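Local coordinates for protein N-acetylglucosamine-6-phosphate deacetylase (Thermotoga maritima, PDB 1O12) that probably removes the acetyl group from N-acetylglucosamine 6-phosphate, as a metal-dependent hydrolase of the NagA family that binds one divalent metal cation per subunit, at residues V87-A92 against S120-H125; M71-S76 against K103-K108; V40-R45 against I345-R350; V15-I20 against I48-L53. One frame throughout, in Å; residues are numbered along the deposited sequence.

Contact 1 (V87-A92 against S120-H125); sequences VTTFLA and SLLGVH
F90 and A92 pair with L121 and V124 as neighbouring parallel strands, their short axes 4.4 Å apart and inclined at 31°, and four backbone bonds join them: F90 N to S120 O, L122 N to F90 O, A92 N to G123 O and H125 N to A92 O. On the face that carries F90, A92, L121 and V124, L121 CD1 lies over the phenyl ring, offset toward its rim and 4.3 Å from the centroid, a CH-pi contact; the same methyl meets A92 CB at 4.0 Å. S120 OG comes to the ring edge instead, in its plane, 3.5 Å from F90 CE2. A92 is small enough to let F75 of helix 75-83 settle on this face. On the face that carries L91, its CD1 lies 3.5 Å from L122 CB, the two side chains side by side and pointing the same way. At the backbone angles of G123 a CB would press against the carbonyl O of L122, so glycine fits. The H125 ring is held at both nitrogens, ND1 by P60 O and NE2 by T163 OG1. In this beta-alpha-beta unit, backbone bonds set the alignment and apolar contacts seal the helix-facing side, while H125 stands next to the iron ligand E127.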
loop_
_atom_site.group_PDB
_atom_site.type_symbol
_atom_site.label_atom_id
_atom_site.label_comp_id
_atom_site.label_asym_id
_atom_site.label_seq_id
_atom_site.Cartn_x
_atom_site.Cartn_y
_atom_site.Cartn_z
ATOM N N VAL A 87 20.230 -19.726 -11.894
ATOM C CA VAL A 87 18.895 -20.000 -12.428
ATOM C C VAL A 87 18.797 -21.399 -13.031
ATOM O O VAL A 87 19.503 -21.729 -13.979
ATOM C CB VAL A 87 18.507 -18.993 -13.535
ATOM C CG1 VAL A 87 17.150 -19.376 -14.117
ATOM C CG2 VAL A 87 18.465 -17.541 -12.965
ATOM N N THR A 88 17.914 -22.218 -12.484
ATOM C CA THR A 88 17.734 -23.570 -12.969
ATOM C C THR A 88 16.374 -23.832 -13.656
ATOM O O THR A 88 16.087 -24.954 -14.066
ATOM C CB THR A 88 17.932 -24.563 -11.827
ATOM O OG1 THR A 88 17.095 -24.196 -10.728
ATOM C CG2 THR A 88 19.374 -24.572 -11.383
ATOM N N THR A 89 15.527 -22.814 -13.740
ATOM C CA THR A 89 14.247 -22.924 -14.417
ATOM C C THR A 89 13.917 -21.527 -14.912
ATOM O O THR A 89 13.967 -20.558 -14.150
ATOM C CB THR A 89 13.073 -23.372 -13.511
ATOM O OG1 THR A 89 13.341 -24.656 -12.947
ATOM C CG2 THR A 89 11.790 -23.481 -14.337
ATOM N N PHE A 90 13.606 -21.416 -16.195
ATOM C CA PHE A 90 13.237 -20.129 -16.749
ATOM C C PHE A 90 12.203 -20.265 -17.863
ATOM O O PHE A 90 11.923 -21.359 -18.382
ATOM C CB PHE A 90 14.473 -19.363 -17.219
ATOM C CG PHE A 90 15.012 -19.791 -18.574
ATOM C CD1 PHE A 90 14.762 -19.014 -19.720
ATOM C CD2 PHE A 90 15.849 -20.887 -18.689
ATOM C CE1 PHE A 90 15.362 -19.332 -20.954
ATOM C CE2 PHE A 90 16.439 -21.205 -19.892
ATOM C CZ PHE A 90 16.198 -20.424 -21.033
ATOM N N LEU A 91 11.611 -19.125 -18.180
ATOM C CA LEU A 91 10.589 -19.003 -19.196
ATOM C C LEU A 91 11.071 -17.921 -20.156
ATOM O O LEU A 91 11.176 -16.738 -19.784
ATOM C CB LEU A 91 9.270 -18.587 -18.526
ATOM C CG LEU A 91 8.019 -19.468 -18.467
ATOM C CD1 LEU A 91 8.370 -20.931 -18.302
ATOM C CD2 LEU A 91 7.120 -18.950 -17.331
ATOM N N ALA A 92 11.396 -18.351 -21.373
ATOM C CA ALA A 92 11.829 -17.463 -22.450
ATOM C C ALA A 92 10.576 -16.652 -22.747
ATOM O O ALA A 92 9.564 -17.185 -23.145
ATOM C CB ALA A 92 12.250 -18.284 -23.654
ATOM N N SER A 120 16.815 -26.157 -18.392
ATOM C CA SER A 120 16.229 -25.258 -17.418
ATOM C C SER A 120 15.034 -24.538 -18.061
ATOM O O SER A 120 14.274 -23.854 -17.393
ATOM C CB SER A 120 17.290 -24.266 -16.894
ATOM O OG SER A 120 18.012 -23.634 -17.951
ATOM N N LEU A 121 14.847 -24.725 -19.360
ATOM C CA LEU A 121 13.730 -24.088 -20.047
ATOM C C LEU A 121 12.395 -24.799 -19.794
ATOM O O LEU A 121 12.151 -25.896 -20.280
ATOM C CB LEU A 121 14.013 -24.034 -21.535
ATOM C CG LEU A 121 12.860 -23.551 -22.409
ATOM C CD1 LEU A 121 12.726 -22.035 -22.304
ATOM C CD2 LEU A 121 13.130 -23.942 -23.869
ATOM N N LEU A 122 11.529 -24.163 -19.026
ATOM C CA LEU A 122 10.235 -24.733 -18.708
ATOM C C LEU A 122 9.294 -24.499 -19.873
ATOM O O LEU A 122 8.399 -25.285 -20.138
ATOM C CB LEU A 122 9.655 -24.055 -17.483
ATOM C CG LEU A 122 8.692 -24.797 -16.536
ATOM C CD1 LEU A 122 7.491 -23.918 -16.257
ATOM C CD2 LEU A 122 8.289 -26.136 -17.076
ATOM N N GLY A 123 9.492 -23.399 -20.567
ATOM C CA GLY A 123 8.622 -23.101 -21.678
ATOM C C GLY A 123 8.697 -21.653 -22.112
ATOM O O GLY A 123 9.744 -20.986 -22.001
ATOM N N VAL A 124 7.554 -21.154 -22.564
ATOM C CA VAL A 124 7.482 -19.811 -23.067
ATOM C C VAL A 124 6.470 -18.947 -22.354
ATOM O O VAL A 124 5.356 -19.387 -22.087
ATOM C CB VAL A 124 7.162 -19.845 -24.573
ATOM C CG1 VAL A 124 6.810 -18.437 -25.092
ATOM C CG2 VAL A 124 8.367 -20.413 -25.311
ATOM N N HIS A 125 6.881 -17.721 -22.037
ATOM C CA HIS A 125 6.001 -16.746 -21.383
ATOM C C HIS A 125 5.638 -15.751 -22.469
ATOM O O HIS A 125 6.503 -15.034 -23.019
ATOM C CB HIS A 125 6.706 -16.043 -20.213
ATOM C CG HIS A 125 5.920 -14.921 -19.607
ATOM N ND1 HIS A 125 6.354 -14.230 -18.490
ATOM C CD2 HIS A 125 4.752 -14.343 -19.976
ATOM C CE1 HIS A 125 5.487 -13.274 -18.202
ATOM N NE2 HIS A 125 4.506 -13.319 -19.088
#

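Contact 2 (M71-S76 against K103-K108); sequences MNCDFS and KEILRK
The loop running into helix 75-83 packs here against helix 99-115, on the outer, helical layer of the barrel domain, and M71, C73 and F75 touch I105 and K108. No hydrogen bond crosses between the segments. M71, present as selenomethionine, bends at chi2 and chi3 and brings SE to 3.8 Å from I105 CD1, the two side chains crossing obliquely; a long, flexible apolar chain can bend to reach the isoleucine tip. C73 points its CB at the helix. Its SG, anti to the carbonyl carbon (chi1 -53°), lies 3.9 Å from I105 CG1 and 3.6 Å from K108 CD, so a compact sulfur fits between a branched side chain and the methylene part of a lysine. The K108 chain, extended beyond CG, runs past the sulfur, and its NZ forms a salt bridge with E104 OE1 at 3.2 Å, one helical turn earlier. F75 sends CE1 to 3.6 Å from K108 C, while I105 O approaches the ring at its edge, near the plane and 4.1 Å from CZ. C73 O stands over one face of the same ring. Farther in, F75 meets Y112 and A109 of helix 99-115 and L121 of strand 121-127. The chemistry therefore divides: M71, C73, I105 and the K108 methylenes attract by dispersion, the F75 ring lies against helix backbone with its edge to I105 O, and the lysine keeps its charge paired within its own helix.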
loop_
_atom_site.group_PDB
_atom_site.type_symbol
_atom_site.label_atom_id
_atom_site.label_comp_id
_atom_site.label_asym_id
_atom_site.label_seq_id
_atom_site.Cartn_x
_atom_site.Cartn_y
_atom_site.Cartn_z
HETATM N N MSE A 71 13.277 -13.992 -29.314
HETATM C CA MSE A 71 12.748 -13.785 -30.656
HETATM C C MSE A 71 13.519 -14.601 -31.705
HETATM O O MSE A 71 12.955 -15.002 -32.725
HETATM C CB MSE A 71 12.739 -12.289 -31.020
HETATM C CG MSE A 71 11.735 -11.439 -30.214
HETATM SE SE MSE A 71 9.927 -12.234 -29.853
HETATM C CE MSE A 71 8.909 -11.500 -31.356
ATOM N N ASN A 72 14.797 -14.866 -31.445
ATOM C CA ASN A 72 15.623 -15.654 -32.359
ATOM C C ASN A 72 15.792 -17.087 -31.842
ATOM O O ASN A 72 16.484 -17.901 -32.439
ATOM C CB ASN A 72 16.976 -14.956 -32.563
ATOM C CG ASN A 72 16.825 -13.564 -33.240
ATOM O OD1 ASN A 72 16.459 -13.465 -34.429
ATOM N ND2 ASN A 72 17.087 -12.495 -32.480
ATOM N N CYS A 73 15.143 -17.372 -30.715
ATOM C CA CYS A 73 15.127 -18.679 -30.087
ATOM C C CYS A 73 16.471 -19.213 -29.702
ATOM O O CYS A 73 16.763 -20.386 -29.923
ATOM C CB CYS A 73 14.436 -19.682 -30.988
ATOM S SG CYS A 73 12.785 -19.165 -31.531
ATOM N N ASP A 74 17.290 -18.350 -29.108
ATOM C CA ASP A 74 18.617 -18.748 -28.666
ATOM C C ASP A 74 18.510 -19.363 -27.275
ATOM O O ASP A 74 19.125 -18.892 -26.330
ATOM C CB ASP A 74 19.537 -17.529 -28.626
ATOM C CG ASP A 74 19.507 -16.743 -29.920
ATOM O OD1 ASP A 74 19.909 -17.313 -30.957
ATOM O OD2 ASP A 74 19.083 -15.563 -29.907
ATOM N N PHE A 75 17.722 -20.419 -27.158
ATOM C CA PHE A 75 17.525 -21.096 -25.883
ATOM C C PHE A 75 18.822 -21.641 -25.300
ATOM O O PHE A 75 19.114 -21.440 -24.118
ATOM C CB PHE A 75 16.508 -22.227 -26.056
ATOM C CG PHE A 75 15.229 -21.784 -26.701
ATOM C CD1 PHE A 75 14.734 -22.449 -27.823
ATOM C CD2 PHE A 75 14.539 -20.673 -26.213
ATOM C CE1 PHE A 75 13.572 -22.018 -28.457
ATOM C CE2 PHE A 75 13.371 -20.220 -26.838
ATOM C CZ PHE A 75 12.882 -20.894 -27.967
ATOM N N SER A 76 19.605 -22.329 -26.120
ATOM C CA SER A 76 20.860 -22.896 -25.658
ATOM C C SER A 76 21.777 -21.849 -25.070
ATOM O O SER A 76 22.440 -22.097 -24.061
ATOM C CB SER A 76 21.589 -23.580 -26.801
ATOM O OG SER A 76 22.711 -24.270 -26.279
ATOM N N LYS A 103 3.884 -18.941 -33.211
ATOM C CA LYS A 103 3.866 -20.370 -33.536
ATOM C C LYS A 103 5.272 -20.900 -33.716
ATOM O O LYS A 103 5.567 -22.010 -33.280
ATOM C CB LYS A 103 3.071 -20.655 -34.815
ATOM C CG LYS A 103 1.579 -20.286 -34.765
ATOM C CD LYS A 103 0.732 -21.342 -35.508
ATOM C CE LYS A 103 1.238 -21.603 -36.943
ATOM N NZ LYS A 103 0.835 -22.933 -37.537
ATOM N N GLU A 104 6.137 -20.103 -34.344
ATOM C CA GLU A 104 7.520 -20.502 -34.574
ATOM C C GLU A 104 8.328 -20.541 -33.275
ATOM O O GLU A 104 9.179 -21.415 -33.088
ATOM C CB GLU A 104 8.206 -19.551 -35.566
ATOM C CG GLU A 104 9.664 -19.939 -35.920
ATOM C CD GLU A 104 10.660 -18.777 -35.750
ATOM O OE1 GLU A 104 11.897 -18.995 -35.860
ATOM O OE2 GLU A 104 10.209 -17.635 -35.503
ATOM N N ILE A 105 8.078 -19.600 -32.371
ATOM C CA ILE A 105 8.820 -19.601 -31.122
ATOM C C ILE A 105 8.354 -20.770 -30.242
ATOM O O ILE A 105 9.176 -21.454 -29.626
ATOM C CB ILE A 105 8.676 -18.255 -30.411
ATOM C CG1 ILE A 105 9.468 -17.213 -31.206
ATOM C CG2 ILE A 105 9.215 -18.352 -28.977
ATOM C CD1 ILE A 105 9.111 -15.806 -30.930
ATOM N N LEU A 106 7.040 -21.014 -30.212
ATOM C CA LEU A 106 6.517 -22.122 -29.441
ATOM C C LEU A 106 7.041 -23.443 -30.043
ATOM O O LEU A 106 7.387 -24.376 -29.318
ATOM C CB LEU A 106 4.988 -22.091 -29.449
ATOM C CG LEU A 106 4.369 -20.969 -28.607
ATOM C CD1 LEU A 106 2.850 -20.971 -28.779
ATOM C CD2 LEU A 106 4.738 -21.150 -27.105
ATOM N N ARG A 107 7.141 -23.496 -31.369
ATOM C CA ARG A 107 7.580 -24.702 -32.054
ATOM C C ARG A 107 9.043 -25.048 -31.789
ATOM O O ARG A 107 9.376 -26.212 -31.550
ATOM C CB ARG A 107 7.329 -24.553 -33.561
ATOM C CG ARG A 107 7.604 -25.781 -34.404
ATOM C CD ARG A 107 7.155 -25.540 -35.855
ATOM N NE ARG A 107 7.828 -24.384 -36.464
ATOM C CZ ARG A 107 7.209 -23.281 -36.915
ATOM N NH1 ARG A 107 5.872 -23.147 -36.843
ATOM N NH2 ARG A 107 7.944 -22.295 -37.438
ATOM N N LYS A 108 9.915 -24.047 -31.823
ATOM C CA LYS A 108 11.323 -24.291 -31.574
ATOM C C LYS A 108 11.629 -24.578 -30.102
ATOM O O LYS A 108 12.579 -25.312 -29.774
ATOM C CB LYS A 108 12.143 -23.115 -32.049
ATOM C CG LYS A 108 12.194 -22.952 -33.563
ATOM C CD LYS A 108 13.218 -21.855 -33.895
ATOM C CE LYS A 108 13.301 -21.546 -35.380
ATOM N NZ LYS A 108 14.540 -20.755 -35.680
#

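Contact 3 (V40-R45 against I345-R350); sequences VKVEKR and IAEGTR
E347 lays its side chain along the backbone of V40 and K41, with CG 3.3 Å from V40 O and OE2 3.3 Å from K41 CA. CG stands anti to the carbonyl carbon (chi1 -79°) and the chain is extended beyond it, which carries the carboxylate to the strand. There OE2 accepts a hydrogen bond from V42 N at 2.9 Å, almost straight at 169° and received on the anti lone pair, away from OE1. A glutamate is long enough to reach the strand and offer V42 N an acceptor; next to it G348 and I39 are joined by a backbone bond. K41 lies alongside E347, pointing the same way, and its CG comes within 3.8 Å of OE2; its amino group, however, pairs with E33 in a salt bridge. V42 turns toward the loop, and CG2 packs 3.7 Å from E347 N and 3.8 Å from A346 CA, the branched side chain covering the loop backbone. The loop is shaped by a type II beta turn from A346 to T349, in which A346 O accepts from both T349 N and T349 OG1, the latter at 2.9 Å. G348 has the positive phi (103°) that glycine takes readily at the third position of such a turn. V40 and K41 both face E33 of strand 26-35, a classic beta bulge, and it is at this bulged part of strand 38-44 that E347 docks the turn before strand 353-356.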
loop_
_atom_site.group_PDB
_atom_site.type_symbol
_atom_site.label_atom_id
_atom_site.label_comp_id
_atom_site.label_asym_id
_atom_site.label_seq_id
_atom_site.Cartn_x
_atom_site.Cartn_y
_atom_site.Cartn_z
ATOM N N VAL A 40 17.735 -36.726 -1.330
ATOM C CA VAL A 40 17.286 -37.844 -0.509
ATOM C C VAL A 40 17.559 -37.661 0.970
ATOM O O VAL A 40 17.081 -38.434 1.787
ATOM C CB VAL A 40 17.947 -39.185 -0.931
ATOM C CG1 VAL A 40 17.345 -39.678 -2.220
ATOM C CG2 VAL A 40 19.478 -39.001 -1.073
ATOM N N LYS A 41 18.330 -36.653 1.336
ATOM C CA LYS A 41 18.600 -36.465 2.754
ATOM C C LYS A 41 19.033 -35.042 3.082
ATOM O O LYS A 41 19.948 -34.485 2.462
ATOM C CB LYS A 41 19.677 -37.463 3.224
ATOM C CG LYS A 41 19.588 -37.839 4.692
ATOM C CD LYS A 41 20.931 -37.693 5.412
ATOM C CE LYS A 41 22.006 -38.592 4.805
ATOM N NZ LYS A 41 23.396 -38.275 5.292
ATOM N N VAL A 42 18.352 -34.454 4.055
ATOM C CA VAL A 42 18.666 -33.108 4.512
ATOM C C VAL A 42 18.968 -33.257 6.001
ATOM O O VAL A 42 18.046 -33.439 6.806
ATOM C CB VAL A 42 17.462 -32.163 4.323
ATOM C CG1 VAL A 42 17.841 -30.759 4.696
ATOM C CG2 VAL A 42 16.998 -32.201 2.901
ATOM N N GLU A 43 20.246 -33.203 6.374
ATOM C CA GLU A 43 20.606 -33.358 7.782
ATOM C C GLU A 43 21.083 -32.099 8.501
ATOM O O GLU A 43 22.153 -31.562 8.202
ATOM C CB GLU A 43 21.672 -34.431 7.944
ATOM C CG GLU A 43 22.066 -34.641 9.394
ATOM C CD GLU A 43 23.154 -35.692 9.558
ATOM O OE1 GLU A 43 22.981 -36.813 9.005
ATOM O OE2 GLU A 43 24.171 -35.395 10.240
ATOM N N LYS A 44 20.285 -31.654 9.469
ATOM C CA LYS A 44 20.591 -30.478 10.271
ATOM C C LYS A 44 21.755 -30.871 11.168
ATOM O O LYS A 44 21.636 -31.774 11.972
ATOM C CB LYS A 44 19.364 -30.102 11.112
ATOM C CG LYS A 44 19.564 -28.920 12.055
ATOM C CD LYS A 44 18.403 -28.780 13.070
ATOM C CE LYS A 44 18.722 -27.761 14.196
ATOM N NZ LYS A 44 17.611 -27.628 15.198
ATOM N N ARG A 45 22.887 -30.206 11.005
ATOM C CA ARG A 45 24.061 -30.502 11.808
ATOM C C ARG A 45 24.675 -29.187 12.286
ATOM O O ARG A 45 24.993 -28.330 11.471
ATOM C CB ARG A 45 25.101 -31.269 10.980
ATOM C CG ARG A 45 26.279 -31.780 11.820
ATOM C CD ARG A 45 27.659 -31.501 11.191
ATOM N NE ARG A 45 27.994 -32.409 10.099
ATOM C CZ ARG A 45 29.122 -32.349 9.401
ATOM N NH1 ARG A 45 30.033 -31.427 9.682
ATOM N NH2 ARG A 45 29.330 -33.208 8.413
ATOM N N ILE A 345 14.526 -27.512 -0.578
ATOM C CA ILE A 345 15.690 -28.289 -0.208
ATOM C C ILE A 345 15.108 -29.141 0.896
ATOM O O ILE A 345 15.307 -28.869 2.076
ATOM C CB ILE A 345 16.858 -27.492 0.397
ATOM C CG1 ILE A 345 17.438 -26.510 -0.628
ATOM C CG2 ILE A 345 17.960 -28.494 0.822
ATOM C CD1 ILE A 345 18.739 -25.826 -0.157
ATOM N N ALA A 346 14.357 -30.151 0.481
ATOM C CA ALA A 346 13.706 -31.086 1.384
ATOM C C ALA A 346 13.728 -32.490 0.759
ATOM O O ALA A 346 13.702 -32.658 -0.457
ATOM C CB ALA A 346 12.250 -30.634 1.637
ATOM N N GLU A 347 13.762 -33.503 1.600
ATOM C CA GLU A 347 13.768 -34.867 1.114
ATOM C C GLU A 347 12.591 -35.183 0.195
ATOM O O GLU A 347 11.441 -34.883 0.509
ATOM C CB GLU A 347 13.804 -35.816 2.301
ATOM C CG GLU A 347 15.201 -35.919 2.858
ATOM C CD GLU A 347 15.264 -36.541 4.233
ATOM O OE1 GLU A 347 14.419 -37.434 4.503
ATOM O OE2 GLU A 347 16.169 -36.141 5.022
ATOM N N GLY A 348 12.907 -35.760 -0.960
ATOM C CA GLY A 348 11.888 -36.134 -1.921
ATOM C C GLY A 348 11.750 -35.220 -3.117
ATOM O O GLY A 348 11.060 -35.554 -4.081
ATOM N N THR A 349 12.410 -34.070 -3.082
ATOM C CA THR A 349 12.294 -33.123 -4.183
ATOM C C THR A 349 13.485 -33.120 -5.161
ATOM O O THR A 349 14.523 -33.741 -4.910
ATOM C CB THR A 349 12.087 -31.713 -3.625
ATOM O OG1 THR A 349 13.286 -31.285 -2.965
ATOM C CG2 THR A 349 10.939 -31.704 -2.614
ATOM N N ARG A 350 13.322 -32.414 -6.277
ATOM C CA ARG A 350 14.365 -32.321 -7.286
ATOM C C ARG A 350 15.589 -31.527 -6.828
ATOM O O ARG A 350 15.473 -30.460 -6.214
ATOM C CB ARG A 350 13.812 -31.683 -8.567
ATOM C CG ARG A 350 12.558 -32.359 -9.099
ATOM C CD ARG A 350 12.835 -33.724 -9.707
ATOM N NE ARG A 350 13.095 -33.660 -11.150
ATOM C CZ ARG A 350 12.211 -33.281 -12.089
ATOM N NH1 ARG A 350 10.964 -32.914 -11.767
ATOM N NH2 ARG A 350 12.585 -33.279 -13.372
#

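Contact 4 (V15-I20 against I48-L53); sequences VEKVLI and IPRGVL
K17 O receives the backbone N-H of R50 at 2.7 Å, the first of three main-chain bonds between the segments. L19 serves both ways: its N gives to G51 O at 2.8 Å, and its O accepts L53 N at 3.0 Å. The two bonds of L19 frame V52 as its parallel partner; a further bond of L53 with V21 continues the pairing to I20 and L53. R50 adds a weak side-chain bond, NE to E16 O at 3.4 Å, with this oxygen at the edge of the guanidinium and in its plane. CG of R50 is anti to the backbone N (chi1 -174°), and bends at chi2 and chi3 turn the group back to E16. V15 CG1 lies over one guanidinium face, 4.2 Å from NH2. K17 crosses R50 at about a right angle, NZ lying 3.7 Å from R50 CB and 4.4 Å from R50 NE, two like charges near each other without a bond; the backbone N of K17 gives to D31 OD2. G51 is almost fully extended (phi -176°), a conformation glycine adopts more readily than residues with a side chain. L19 and V52 lie side by side, with L19 CD1 4.2 Å from V52 CG2, while V15 and L53 meet tip to tip, CG1 to CD1. Strand 26-35 pairs antiparallel with both 14-16 and 18-22, K17 and V18 facing G30 in a G1 bulge, and strand 353-356 pairs antiparallel with 52-59, V52 bonding to L356.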
loop_
_atom_site.group_PDB
_atom_site.type_symbol
_atom_site.label_atom_id
_atom_site.label_comp_id
_atom_site.label_asym_id
_atom_site.label_seq_id
_atom_site.Cartn_x
_atom_site.Cartn_y
_atom_site.Cartn_z
ATOM N N VAL A 15 26.504 -32.258 -0.408
ATOM C CA VAL A 15 27.004 -30.904 -0.133
ATOM C C VAL A 15 26.987 -30.797 1.379
ATOM O O VAL A 15 25.927 -30.896 1.984
ATOM C CB VAL A 15 26.083 -29.820 -0.727
ATOM C CG1 VAL A 15 26.683 -28.449 -0.508
ATOM C CG2 VAL A 15 25.865 -30.077 -2.200
ATOM N N GLU A 16 28.155 -30.610 1.986
ATOM C CA GLU A 16 28.250 -30.544 3.446
ATOM C C GLU A 16 28.623 -29.205 4.058
ATOM O O GLU A 16 29.135 -28.318 3.384
ATOM C CB GLU A 16 29.239 -31.600 3.985
ATOM C CG GLU A 16 30.678 -31.493 3.437
ATOM C CD GLU A 16 31.672 -32.466 4.124
ATOM O OE1 GLU A 16 31.256 -33.620 4.431
ATOM O OE2 GLU A 16 32.861 -32.069 4.347
ATOM N N LYS A 17 28.345 -29.096 5.355
ATOM C CA LYS A 17 28.653 -27.926 6.145
ATOM C C LYS A 17 28.190 -26.648 5.460
ATOM O O LYS A 17 28.995 -25.749 5.174
ATOM C CB LYS A 17 30.168 -27.851 6.394
ATOM C CG LYS A 17 30.796 -29.093 7.028
ATOM C CD LYS A 17 32.315 -28.924 7.191
ATOM C CE LYS A 17 33.043 -28.690 5.849
ATOM N NZ LYS A 17 32.721 -27.391 5.170
ATOM N N VAL A 18 26.894 -26.556 5.192
ATOM C CA VAL A 18 26.391 -25.363 4.534
ATOM C C VAL A 18 25.225 -24.739 5.251
ATOM O O VAL A 18 24.586 -25.362 6.098
ATOM C CB VAL A 18 25.953 -25.646 3.047
ATOM C CG1 VAL A 18 27.161 -25.763 2.185
ATOM C CG2 VAL A 18 25.081 -26.910 2.949
ATOM N N LEU A 19 24.964 -23.489 4.915
ATOM C CA LEU A 19 23.823 -22.804 5.471
ATOM C C LEU A 19 22.683 -23.203 4.533
ATOM O O LEU A 19 22.508 -22.600 3.487
ATOM C CB LEU A 19 24.020 -21.298 5.405
ATOM C CG LEU A 19 23.204 -20.533 6.442
ATOM C CD1 LEU A 19 23.286 -19.020 6.116
ATOM C CD2 LEU A 19 21.777 -21.002 6.459
ATOM N N ILE A 20 21.939 -24.241 4.905
ATOM C CA ILE A 20 20.812 -24.734 4.111
ATOM C C ILE A 20 19.620 -23.773 4.214
ATOM O O ILE A 20 19.226 -23.374 5.311
ATOM C CB ILE A 20 20.349 -26.100 4.616
ATOM C CG1 ILE A 20 21.524 -27.072 4.587
ATOM C CG2 ILE A 20 19.150 -26.604 3.780
ATOM C CD1 ILE A 20 21.291 -28.315 5.488
ATOM N N ILE A 48 30.127 -24.997 11.633
ATOM C CA ILE A 48 30.374 -23.683 11.011
ATOM C C ILE A 48 30.259 -23.788 9.491
ATOM O O ILE A 48 31.033 -24.496 8.846
ATOM C CB ILE A 48 31.788 -23.108 11.389
ATOM C CG1 ILE A 48 32.829 -24.238 11.460
ATOM C CG2 ILE A 48 31.715 -22.359 12.716
ATOM C CD1 ILE A 48 34.189 -23.815 12.037
ATOM N N PRO A 49 29.286 -23.074 8.905
ATOM C CA PRO A 49 28.962 -23.015 7.473
ATOM C C PRO A 49 30.048 -22.622 6.484
ATOM O O PRO A 49 30.845 -21.724 6.731
ATOM C CB PRO A 49 27.787 -22.057 7.425
ATOM C CG PRO A 49 27.147 -22.240 8.750
ATOM C CD PRO A 49 28.318 -22.291 9.686
ATOM N N ARG A 50 30.022 -23.309 5.342
ATOM C CA ARG A 50 30.955 -23.157 4.223
ATOM C C ARG A 50 30.452 -22.084 3.242
ATOM O O ARG A 50 31.232 -21.342 2.641
ATOM C CB ARG A 50 31.075 -24.525 3.498
ATOM C CG ARG A 50 32.121 -24.630 2.359
ATOM C CD ARG A 50 31.579 -25.273 1.028
ATOM N NE ARG A 50 31.126 -26.671 1.136
ATOM C CZ ARG A 50 31.222 -27.571 0.152
ATOM N NH1 ARG A 50 31.761 -27.228 -1.022
ATOM N NH2 ARG A 50 30.781 -28.815 0.334
ATOM N N GLY A 51 29.141 -22.030 3.076
ATOM C CA GLY A 51 28.523 -21.077 2.180
ATOM C C GLY A 51 27.016 -21.231 2.330
ATOM O O GLY A 51 26.527 -21.849 3.297
ATOM N N VAL A 52 26.268 -20.667 1.393
ATOM C CA VAL A 52 24.815 -20.768 1.456
ATOM C C VAL A 52 24.341 -21.679 0.347
ATOM O O VAL A 52 24.895 -21.667 -0.745
ATOM C CB VAL A 52 24.134 -19.369 1.289
ATOM C CG1 VAL A 52 22.631 -19.490 1.494
ATOM C CG2 VAL A 52 24.731 -18.378 2.266
ATOM N N LEU A 53 23.332 -22.484 0.638
ATOM C CA LEU A 53 22.759 -23.388 -0.363
ATOM C C LEU A 53 21.278 -23.042 -0.426
ATOM O O LEU A 53 20.587 -23.059 0.602
ATOM C CB LEU A 53 22.905 -24.844 0.051
ATOM C CG LEU A 53 22.604 -25.835 -1.079
ATOM C CD1 LEU A 53 23.782 -25.850 -2.028
ATOM C CD2 LEU A 53 22.363 -27.263 -0.541
#

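From the N terminus, residues 15-20 open contact 4, which closes at 48-53 after a chain segment rich in strand and without helix. Residues 40-45 lie inside that loop and wait some 300 residues for their partner, 345-350, so contacts 3 and 4 cross; I345 packs on I20 and L53, and R45 on K17, joining the two. Within the long loop closed by contact 3 lie contacts 1 and 2, which also cross: 71-76 and 87-92 open in turn, contact 2 closes at 103-108, contact 1 at 120-125, and the helix side chains of one pack on the strand side chains of the other. Strand 52-59, beside strand 87-93, links the terminal beta region of contacts 3 and 4 to the barrel domain.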